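Local coordinates for protein phosphoglycerate dehydrogenase (Lactobacillus plantarum, PDB 3EVT) that probably catalyses the NAD-dependent oxidation of 3-phospho-D-glycerate to 3-phosphohydroxypyruvate, the committed step of the phosphorylated route to serine, at residues L62-V67 against V86-S91; V43-H48 against Q66-G71; D37-E42 against L55-N60; T20-W25 against N295-V300. All coordinates share one frame; numbering follows the deposited sequence.

Followed from the N terminus, the chain builds the whole five-stranded parallel sheet early, and a late helix, 284-302, returns to pack on it. Segment 20-25 waits some 270 residues for that helix, so interaction 4 closes a loop that encloses the other three. Interaction 3 joins the approach to strand 41-45 to the turn after helix 50-56. Interaction 2 crosses it in sequence, pairing the end of the same strand with the end of strand 64-66. Interaction 1 takes up Q66 and V67, which interaction 2 also uses, and adds strand 86-88 at the sheet's edge. A hydrogen bond from N295 ND2 to Q66 OE1 ties interactions 1 and 2 to the returning helix of interaction 4.

Interaction 1: residues L62-V67 against V86-S91; sequences LKFVQV and VVANTS
F64 and V86 open a parallel strand pair that exemplifies the beta-alpha-beta crossover: strands 64-66 and 86-88 are linked through helix 77-82, and the second strand is the outermost on its side of the sheet within this chain. Backbone bonds zip the pair, among them V65 N to V86 O (2.9 Å) and V67 N to A88 O (3.0 Å). On the face carrying F64, Q66, V86 and A88, the phenyl ring of F64 presents its edge to the neighbouring strand, with V86 O lying in the ring plane, 3.5 Å from F64 CD1. V86 CG2 slants across the base of that ring and meets F64 CB at 3.9 Å. Helix 284-302 packs on F64, Q66 and A88, while L305 and Q309 reach V86. On the other face V65 and V87 stand in register; V87 CG1 rests on the V65 carbonyl oxygen, while V87 CG2 touches V65 CB more loosely. V67 CG2 leans on A88 O, at 3.4 Å. Q66 makes the polar side-chain link across the pair. A bend at chi2 (79°) turns its amide across toward strand 86-88, where OE1 accepts from N295 ND2 and sits against A88 CB. NE2 bonds to two carbonyls close to the amide plane: V67 O at 3.2 Å, nearly straight (166°), and N89 O at 2.9 Å, a bent bond (133°) approached from above the N89 carbonyl plane.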
# COMPACT_ATOMS: atom_id res chain seq x y z
N LEU A 62 -15.76 30.54 -8.62
CA LEU A 62 -15.57 29.11 -8.84
C LEU A 62 -14.11 28.78 -8.65
O LEU A 62 -13.22 29.48 -9.16
CB LEU A 62 -16.04 28.66 -10.23
CG LEU A 62 -15.97 27.18 -10.56
CD1 LEU A 62 -16.98 26.39 -9.73
CD2 LEU A 62 -16.18 26.91 -12.08
N LYS A 63 -13.86 27.70 -7.90
CA LYS A 63 -12.50 27.36 -7.56
C LYS A 63 -12.11 25.92 -7.94
O LYS A 63 -10.96 25.64 -8.23
CB LYS A 63 -12.31 27.62 -6.06
CG LYS A 63 -12.45 29.08 -5.63
CD LYS A 63 -12.03 29.26 -4.17
CE LYS A 63 -12.93 30.26 -3.43
NZ LYS A 63 -13.28 31.42 -4.29
N PHE A 64 -13.06 24.99 -7.95
CA PHE A 64 -12.74 23.58 -8.19
C PHE A 64 -13.87 22.92 -8.98
O PHE A 64 -14.99 22.92 -8.52
CB PHE A 64 -12.44 22.88 -6.83
CG PHE A 64 -12.49 21.32 -6.86
CD1 PHE A 64 -11.91 20.58 -7.90
CD2 PHE A 64 -13.06 20.63 -5.78
CE1 PHE A 64 -11.95 19.16 -7.89
CE2 PHE A 64 -13.09 19.22 -5.73
CZ PHE A 64 -12.56 18.48 -6.81
N VAL A 65 -13.58 22.38 -10.17
CA VAL A 65 -14.55 21.50 -10.89
C VAL A 65 -14.11 20.02 -10.87
O VAL A 65 -13.00 19.69 -11.27
CB VAL A 65 -14.77 21.95 -12.35
CG1 VAL A 65 -15.70 20.98 -13.09
CG2 VAL A 65 -15.37 23.34 -12.38
N GLN A 66 -14.96 19.14 -10.39
CA GLN A 66 -14.69 17.72 -10.48
C GLN A 66 -15.56 17.13 -11.59
O GLN A 66 -16.77 17.03 -11.40
CB GLN A 66 -15.04 16.99 -9.16
CG GLN A 66 -14.95 15.47 -9.27
CD GLN A 66 -13.52 14.94 -9.17
OE1 GLN A 66 -12.80 15.24 -8.18
NE2 GLN A 66 -13.09 14.13 -10.18
N VAL A 67 -14.97 16.70 -12.70
CA VAL A 67 -15.76 15.99 -13.73
C VAL A 67 -15.82 14.49 -13.44
O VAL A 67 -14.92 13.94 -12.79
CB VAL A 67 -15.29 16.35 -15.17
CG1 VAL A 67 -15.55 17.81 -15.39
CG2 VAL A 67 -13.78 16.14 -15.36
N VAL A 86 -9.12 24.84 -10.33
CA VAL A 86 -8.53 23.47 -10.38
C VAL A 86 -9.58 22.46 -10.85
O VAL A 86 -10.74 22.59 -10.54
CB VAL A 86 -7.78 23.00 -9.05
CG1 VAL A 86 -6.58 23.95 -8.70
CG2 VAL A 86 -8.71 22.80 -7.88
N VAL A 87 -9.14 21.49 -11.65
CA VAL A 87 -10.01 20.45 -12.17
C VAL A 87 -9.41 19.06 -11.92
O VAL A 87 -8.20 18.87 -12.01
CB VAL A 87 -10.27 20.65 -13.70
CG1 VAL A 87 -11.30 19.65 -14.20
CG2 VAL A 87 -10.73 22.07 -13.96
N ALA A 88 -10.27 18.10 -11.57
CA ALA A 88 -9.87 16.69 -11.45
C ALA A 88 -10.89 15.89 -12.23
O ALA A 88 -12.02 16.37 -12.44
CB ALA A 88 -9.85 16.22 -10.01
N ASN A 89 -10.48 14.68 -12.66
CA ASN A 89 -11.34 13.75 -13.36
C ASN A 89 -11.40 12.42 -12.62
O ASN A 89 -11.10 12.37 -11.42
CB ASN A 89 -10.91 13.61 -14.82
CG ASN A 89 -9.63 12.88 -14.97
OD1 ASN A 89 -9.04 12.43 -13.99
ND2 ASN A 89 -9.18 12.76 -16.21
N THR A 90 -11.83 11.36 -13.31
CA THR A 90 -12.06 10.04 -12.72
C THR A 90 -11.25 8.91 -13.39
O THR A 90 -11.74 7.78 -13.50
CB THR A 90 -13.53 9.64 -12.85
OG1 THR A 90 -13.98 9.99 -14.17
CG2 THR A 90 -14.42 10.36 -11.77
N SER A 91 -10.03 9.18 -13.84
CA SER A 91 -9.24 8.07 -14.36
C SER A 91 -8.64 7.13 -13.31
O SER A 91 -8.66 7.40 -12.11
CB SER A 91 -8.15 8.55 -15.32
OG SER A 91 -7.40 9.57 -14.74

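Interaction 2: residues V43-H48 against Q66-G71; sequences VMYGNH and QVISAG
Y45 and Q66 pair as parallel neighbours where strand 41-45 meets strand 64-66, at the carboxyl ends of both. Hydrogen bonds come first. The backbone of Q66 is held on both its polar atoms, with Q66 N giving to M44 O (2.8 Å) and Q66 O taking from G46 N (2.7 Å). Past G46 and V67 the two chains diverge and a water takes over: it accepts from N47 N at 3.0 Å and from I68 N at 2.8 Å, continuing the link that direct pairing no longer makes.

Apolar contacts form the second group. With CG opposite the backbone N (chi1 177°), the Y45 ring runs alongside the aliphatic part of Q66, both pointing the same way, and Q66 CG touches the ring edge at CD1. The I68 side chain crosses that of Y45 at about a right angle, its CG2 methyl 3.4 Å from Y45 CE1, while its CG1 lies against the bare CA of G46. N47 CB meets V67 CG1 at 3.9 Å on the other side of the pair. Outside the two segments, F292 of helix 284-302 stacks on the Y45 ring.

The backbone of G46 (phi 96°, psi 146°) is one that a residue with a beta carbon could hardly adopt, since that carbon would run into the Y45 carbonyl oxygen; glycine suits the position for that reason. In relatives, loops at this end of the sheet border the cleft between the domains; here water-mediated bonding implies that strand pairing gives way to loop structure without stranding the N-H groups of N47 and I68.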
# COMPACT_ATOMS: atom_id res chain seq x y z
N VAL A 43 -17.53 25.18 -5.91
CA VAL A 43 -17.18 23.87 -6.40
C VAL A 43 -18.33 23.27 -7.25
O VAL A 43 -19.51 23.52 -7.01
CB VAL A 43 -16.89 22.94 -5.23
CG1 VAL A 43 -16.60 21.53 -5.73
CG2 VAL A 43 -15.76 23.54 -4.37
N MET A 44 -17.95 22.50 -8.26
CA MET A 44 -18.92 21.83 -9.06
C MET A 44 -18.58 20.34 -9.06
O MET A 44 -17.45 19.93 -9.38
CB MET A 44 -18.94 22.45 -10.49
CG MET A 44 -20.21 22.13 -11.34
SD MET A 44 -20.16 22.91 -13.02
CE MET A 44 -19.43 24.45 -12.52
N TYR A 45 -19.54 19.54 -8.64
CA TYR A 45 -19.41 18.10 -8.79
C TYR A 45 -20.17 17.66 -10.07
O TYR A 45 -21.42 17.71 -10.10
CB TYR A 45 -19.99 17.44 -7.56
CG TYR A 45 -19.98 15.94 -7.61
CD1 TYR A 45 -18.90 15.24 -8.13
CD2 TYR A 45 -21.05 15.21 -7.10
CE1 TYR A 45 -18.90 13.81 -8.16
CE2 TYR A 45 -21.05 13.82 -7.10
CZ TYR A 45 -19.98 13.12 -7.62
OH TYR A 45 -20.06 11.75 -7.64
N GLY A 46 -19.40 17.31 -11.11
CA GLY A 46 -19.94 16.96 -12.43
C GLY A 46 -19.90 18.18 -13.33
O GLY A 46 -20.08 19.29 -12.87
N ASN A 47 -19.66 17.99 -14.62
CA ASN A 47 -19.78 19.10 -15.56
C ASN A 47 -21.27 19.42 -15.81
O ASN A 47 -22.11 18.56 -15.63
CB ASN A 47 -18.99 18.76 -16.85
CG ASN A 47 -19.12 19.83 -17.96
OD1 ASN A 47 -19.18 21.06 -17.70
ND2 ASN A 47 -19.13 19.36 -19.21
N HIS A 48 -21.57 20.66 -16.17
CA HIS A 48 -22.94 21.13 -16.27
C HIS A 48 -22.96 22.37 -17.17
O HIS A 48 -21.95 23.05 -17.33
CB HIS A 48 -23.50 21.49 -14.90
CG HIS A 48 -24.99 21.74 -14.85
ND1 HIS A 48 -25.56 22.96 -15.15
CD2 HIS A 48 -26.01 20.93 -14.47
CE1 HIS A 48 -26.87 22.88 -14.99
NE2 HIS A 48 -27.17 21.67 -14.57
N GLN A 66 -14.96 19.14 -10.39
CA GLN A 66 -14.69 17.72 -10.48
C GLN A 66 -15.56 17.13 -11.59
O GLN A 66 -16.77 17.03 -11.40
CB GLN A 66 -15.04 16.99 -9.16
CG GLN A 66 -14.95 15.47 -9.27
CD GLN A 66 -13.52 14.94 -9.17
OE1 GLN A 66 -12.80 15.24 -8.18
NE2 GLN A 66 -13.09 14.13 -10.18
N VAL A 67 -14.97 16.70 -12.70
CA VAL A 67 -15.76 15.99 -13.73
C VAL A 67 -15.82 14.49 -13.44
O VAL A 67 -14.92 13.94 -12.79
CB VAL A 67 -15.29 16.35 -15.17
CG1 VAL A 67 -15.55 17.81 -15.39
CG2 VAL A 67 -13.78 16.14 -15.36
N ILE A 68 -16.91 13.83 -13.84
CA ILE A 68 -17.13 12.44 -13.46
C ILE A 68 -16.94 11.50 -14.62
O ILE A 68 -17.59 10.47 -14.68
CB ILE A 68 -18.49 12.21 -12.82
CG1 ILE A 68 -19.55 13.09 -13.51
CG2 ILE A 68 -18.44 12.54 -11.31
CD1 ILE A 68 -20.46 12.33 -14.53
N SER A 69 -16.02 11.83 -15.51
CA SER A 69 -15.55 10.89 -16.50
C SER A 69 -14.14 11.33 -16.88
O SER A 69 -13.79 12.47 -16.61
CB SER A 69 -16.50 10.90 -17.69
OG SER A 69 -16.96 12.23 -17.92
N ALA A 70 -13.33 10.44 -17.45
CA ALA A 70 -11.91 10.71 -17.69
C ALA A 70 -11.70 11.85 -18.70
O ALA A 70 -10.63 12.49 -18.72
CB ALA A 70 -11.20 9.46 -18.19
N GLY A 71 -12.70 12.08 -19.55
CA GLY A 71 -12.55 13.02 -20.68
C GLY A 71 -12.73 14.47 -20.28
O GLY A 71 -13.78 14.83 -19.72
O HOH W 1 -18.72 15.25 -15.45

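Interaction 3: residues D37-E42 against L55-N60; sequences DYDQIE and LARPTN
In the beta-alpha-beta unit of strand 41-45, helix 50-56 and strand 64-66, D39, R57 and T59 join the approach to the first strand to the type I turn R57 to N60 that follows the helix. The D39 carboxylate divides its oxygens. OD1 takes R57 NE in a salt bridge of 2.6 Å, and OD2 accepts from T59 OG1 at 2.6 Å; both partners come on the syn side but nearly 30° out of the carboxylate plane. A second, weak bond runs from R57 NH2 to D39 OD2 (3.2 Å). Since the carboxylate and guanidinium planes stand 71° apart, the pair is twisted, not flat. R57 gets there by a bend at chi3 (45°), and Y38 CB lies 3.9 Å above one face of its guanidinium, toward its rim. The turn is fastened by R57 O, which receives both N60 N and, at 2.9 Å, N60 ND2. With an alanine in place of D39, the R57 charge would probably lose its mate and the T59 hydroxyl its acceptor, setting both groups free to turn. One carboxylate thus probably balances the R57 charge while also holding T59 of the surface turn.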
# COMPACT_ATOMS: atom_id res chain seq x y z
N ASP A 37 -27.83 32.14 -6.73
CA ASP A 37 -26.76 31.22 -6.30
C ASP A 37 -25.43 31.42 -7.04
O ASP A 37 -24.38 31.32 -6.45
CB ASP A 37 -27.23 29.76 -6.42
CG ASP A 37 -28.37 29.44 -5.46
OD1 ASP A 37 -28.32 29.91 -4.30
OD2 ASP A 37 -29.32 28.74 -5.87
N TYR A 38 -25.50 31.73 -8.33
CA TYR A 38 -24.33 31.66 -9.20
C TYR A 38 -22.99 32.06 -8.56
O TYR A 38 -22.00 31.33 -8.66
CB TYR A 38 -24.57 32.48 -10.47
CG TYR A 38 -25.60 31.91 -11.43
CD1 TYR A 38 -26.37 30.81 -11.08
CD2 TYR A 38 -25.83 32.50 -12.66
CE1 TYR A 38 -27.31 30.30 -11.95
CE2 TYR A 38 -26.78 32.01 -13.53
CZ TYR A 38 -27.51 30.91 -13.17
OH TYR A 38 -28.46 30.41 -14.05
N ASP A 39 -22.92 33.22 -7.94
CA ASP A 39 -21.61 33.69 -7.48
C ASP A 39 -21.24 33.05 -6.13
O ASP A 39 -20.19 33.30 -5.57
CB ASP A 39 -21.56 35.23 -7.44
CG ASP A 39 -21.58 35.85 -8.85
OD1 ASP A 39 -21.67 35.08 -9.83
OD2 ASP A 39 -21.49 37.10 -8.97
N GLN A 40 -22.15 32.21 -5.64
CA GLN A 40 -21.97 31.43 -4.42
C GLN A 40 -21.22 30.10 -4.63
O GLN A 40 -20.54 29.59 -3.72
CB GLN A 40 -23.35 31.07 -3.91
CG GLN A 40 -24.20 32.26 -3.60
CD GLN A 40 -23.53 33.03 -2.53
OE1 GLN A 40 -23.91 32.93 -1.34
NE2 GLN A 40 -22.48 33.75 -2.92
N ILE A 41 -21.44 29.51 -5.81
CA ILE A 41 -20.86 28.23 -6.23
C ILE A 41 -19.31 28.23 -6.27
O ILE A 41 -18.70 28.80 -7.15
CB ILE A 41 -21.49 27.83 -7.61
CG1 ILE A 41 -23.01 27.78 -7.45
CG2 ILE A 41 -20.90 26.54 -8.16
CD1 ILE A 41 -23.81 27.64 -8.75
N GLU A 42 -18.67 27.56 -5.32
CA GLU A 42 -17.20 27.51 -5.39
C GLU A 42 -16.68 26.19 -5.96
O GLU A 42 -15.55 26.10 -6.43
CB GLU A 42 -16.57 27.79 -4.03
CG GLU A 42 -16.90 29.17 -3.50
CD GLU A 42 -16.23 29.42 -2.14
OE1 GLU A 42 -15.07 29.01 -1.93
OE2 GLU A 42 -16.89 30.02 -1.26
N LEU A 55 -18.84 31.06 -15.40
CA LEU A 55 -17.53 31.58 -15.79
C LEU A 55 -17.63 32.90 -16.55
O LEU A 55 -16.69 33.69 -16.55
CB LEU A 55 -16.74 30.57 -16.64
CG LEU A 55 -16.20 29.29 -15.96
CD1 LEU A 55 -15.41 28.46 -16.97
CD2 LEU A 55 -15.33 29.59 -14.74
N ALA A 56 -18.77 33.15 -17.19
CA ALA A 56 -19.02 34.43 -17.88
C ALA A 56 -19.07 35.67 -16.95
O ALA A 56 -18.69 36.77 -17.35
CB ALA A 56 -20.33 34.33 -18.74
N ARG A 57 -19.54 35.46 -15.73
CA ARG A 57 -19.67 36.51 -14.73
C ARG A 57 -18.31 36.87 -14.11
O ARG A 57 -17.70 36.05 -13.41
CB ARG A 57 -20.61 36.02 -13.65
CG ARG A 57 -21.82 35.32 -14.21
CD ARG A 57 -22.72 34.75 -13.14
NE ARG A 57 -22.94 35.69 -12.05
CZ ARG A 57 -24.06 36.38 -11.84
NH1 ARG A 57 -25.11 36.29 -12.66
NH2 ARG A 57 -24.13 37.19 -10.79
N PRO A 58 -17.84 38.10 -14.32
CA PRO A 58 -16.49 38.33 -13.78
C PRO A 58 -16.50 38.39 -12.22
O PRO A 58 -15.46 38.66 -11.60
CB PRO A 58 -16.06 39.68 -14.44
CG PRO A 58 -17.37 40.38 -14.79
CD PRO A 58 -18.53 39.37 -14.66
N THR A 59 -17.66 38.15 -11.64
CA THR A 59 -17.86 38.12 -10.21
C THR A 59 -18.12 36.69 -9.61
O THR A 59 -18.58 36.57 -8.47
CB THR A 59 -19.07 38.98 -9.90
OG1 THR A 59 -20.16 38.51 -10.72
CG2 THR A 59 -18.77 40.48 -10.22
N ASN A 60 -17.83 35.64 -10.36
CA ASN A 60 -18.06 34.28 -9.88
C ASN A 60 -16.96 33.94 -8.88
O ASN A 60 -15.93 34.60 -8.87
CB ASN A 60 -18.12 33.27 -11.03
CG ASN A 60 -16.75 32.95 -11.60
OD1 ASN A 60 -16.04 32.08 -11.11
ND2 ASN A 60 -16.42 33.59 -12.70

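Interaction 4: residues T20-W25 against N295-V300; sequences TTYPDW and NFAQFV
F296 drives its ring edge between Y22 and W25, making two T-shaped stacks at once. Its CE2 sits 3.4 Å above the centre of the Y22 ring, with the planes 73° apart; its CZ stands 3.8 Å above the face of W25, with the planes at 85°. Around this core, Y22 OH reaches A297 CB at 3.4 Å. V300 CG2 lies near W25 NE1 at 4.0 Å and also covers a face of F296 itself. The edge of the F299 ring meets W25 CH2. Were W25 a leucine, the edge of F296 would probably lose its aromatic face, and a gap is likely to open beside F299 and V300.

F296 CG stands opposite its backbone N (chi1 -180°), extending the ring outward from the helix. Y22 and W25 sit at the two ends of a type I turn, closed by W25 N to Y22 O (3.0 Å). T21 CG2 backs the far face of Y22. V4 of strand 3-6 supports both W25 and F296. The result is an aromatic cluster that packs helix 284-302 against the N-terminal segment within a domain assembled from both ends of the chain, as in D-2-hydroxyacid dehydrogenases.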
# COMPACT_ATOMS: atom_id res chain seq x y z
N THR A 20 -23.51 16.52 6.66
CA THR A 20 -23.08 16.47 8.08
C THR A 20 -21.59 16.63 8.33
O THR A 20 -21.20 17.11 9.37
CB THR A 20 -23.51 15.17 8.82
OG1 THR A 20 -22.53 14.15 8.59
CG2 THR A 20 -24.83 14.70 8.32
N THR A 21 -20.74 16.22 7.40
CA THR A 21 -19.34 16.43 7.58
C THR A 21 -19.03 17.89 7.34
O THR A 21 -18.01 18.40 7.82
CB THR A 21 -18.57 15.64 6.55
OG1 THR A 21 -18.88 14.26 6.69
CG2 THR A 21 -17.12 15.79 6.74
N TYR A 22 -19.85 18.57 6.56
CA TYR A 22 -19.59 19.98 6.21
C TYR A 22 -20.84 20.83 6.45
O TYR A 22 -21.55 21.21 5.51
CB TYR A 22 -19.18 20.13 4.77
CG TYR A 22 -18.00 19.27 4.40
CD1 TYR A 22 -16.73 19.71 4.64
CD2 TYR A 22 -18.18 18.01 3.82
CE1 TYR A 22 -15.66 18.95 4.33
CE2 TYR A 22 -17.10 17.24 3.48
CZ TYR A 22 -15.84 17.72 3.74
OH TYR A 22 -14.73 17.01 3.43
N PRO A 23 -21.12 21.12 7.73
CA PRO A 23 -22.39 21.74 8.03
C PRO A 23 -22.39 23.19 7.63
O PRO A 23 -23.48 23.78 7.52
CB PRO A 23 -22.53 21.57 9.55
CG PRO A 23 -21.17 21.33 10.06
CD PRO A 23 -20.42 20.64 8.93
N ASP A 24 -21.23 23.77 7.36
CA ASP A 24 -21.28 25.11 6.84
C ASP A 24 -21.31 25.21 5.29
O ASP A 24 -21.28 26.31 4.75
CB ASP A 24 -20.19 26.03 7.44
CG ASP A 24 -18.78 25.55 7.16
OD1 ASP A 24 -18.60 24.35 6.87
OD2 ASP A 24 -17.84 26.37 7.23
N TRP A 25 -21.38 24.07 4.59
CA TRP A 25 -21.43 24.10 3.14
C TRP A 25 -22.85 23.75 2.67
O TRP A 25 -23.53 22.98 3.31
CB TRP A 25 -20.42 23.11 2.58
CG TRP A 25 -19.04 23.68 2.43
CD1 TRP A 25 -18.10 23.82 3.42
CD2 TRP A 25 -18.41 24.18 1.23
NE1 TRP A 25 -16.96 24.39 2.91
CE2 TRP A 25 -17.13 24.64 1.58
CE3 TRP A 25 -18.82 24.29 -0.11
CZ2 TRP A 25 -16.24 25.17 0.64
CZ3 TRP A 25 -17.94 24.83 -1.04
CH2 TRP A 25 -16.68 25.27 -0.66
N ASN A 295 -10.98 14.64 -3.00
CA ASN A 295 -10.54 15.94 -3.54
C ASN A 295 -11.20 17.15 -2.84
O ASN A 295 -10.54 18.19 -2.64
CB ASN A 295 -10.77 16.03 -5.04
CG ASN A 295 -9.67 15.32 -5.85
OD1 ASN A 295 -8.52 15.27 -5.42
ND2 ASN A 295 -10.03 14.81 -7.02
N PHE A 296 -12.46 17.01 -2.47
CA PHE A 296 -13.14 18.06 -1.74
C PHE A 296 -12.62 18.22 -0.29
O PHE A 296 -12.45 19.33 0.17
CB PHE A 296 -14.66 17.82 -1.78
CG PHE A 296 -15.50 18.88 -1.04
CD1 PHE A 296 -15.71 20.13 -1.59
CD2 PHE A 296 -16.13 18.56 0.15
CE1 PHE A 296 -16.50 21.10 -0.92
CE2 PHE A 296 -16.90 19.51 0.83
CZ PHE A 296 -17.10 20.77 0.29
N ALA A 297 -12.34 17.13 0.42
CA ALA A 297 -11.79 17.25 1.77
C ALA A 297 -10.47 18.02 1.80
O ALA A 297 -10.23 18.85 2.68
CB ALA A 297 -11.67 15.85 2.45
N GLN A 298 -9.65 17.79 0.78
CA GLN A 298 -8.33 18.36 0.66
C GLN A 298 -8.47 19.80 0.20
O GLN A 298 -7.81 20.69 0.74
CB GLN A 298 -7.53 17.54 -0.33
CG GLN A 298 -6.10 17.95 -0.54
CD GLN A 298 -5.33 18.07 0.75
OE1 GLN A 298 -5.61 17.40 1.76
NE2 GLN A 298 -4.35 18.95 0.75
N PHE A 299 -9.32 20.02 -0.80
CA PHE A 299 -9.70 21.37 -1.22
C PHE A 299 -10.17 22.26 -0.04
O PHE A 299 -9.83 23.45 0.07
CB PHE A 299 -10.82 21.32 -2.27
CG PHE A 299 -11.37 22.67 -2.58
CD1 PHE A 299 -10.68 23.53 -3.42
CD2 PHE A 299 -12.52 23.10 -1.96
CE1 PHE A 299 -11.15 24.80 -3.67
CE2 PHE A 299 -13.03 24.39 -2.20
CZ PHE A 299 -12.33 25.24 -3.05
N VAL A 300 -11.01 21.70 0.82
CA VAL A 300 -11.50 22.44 1.96
C VAL A 300 -10.33 22.72 2.94
O VAL A 300 -10.20 23.83 3.44
CB VAL A 300 -12.68 21.70 2.61
CG1 VAL A 300 -12.86 22.13 4.07
CG2 VAL A 300 -13.96 21.94 1.79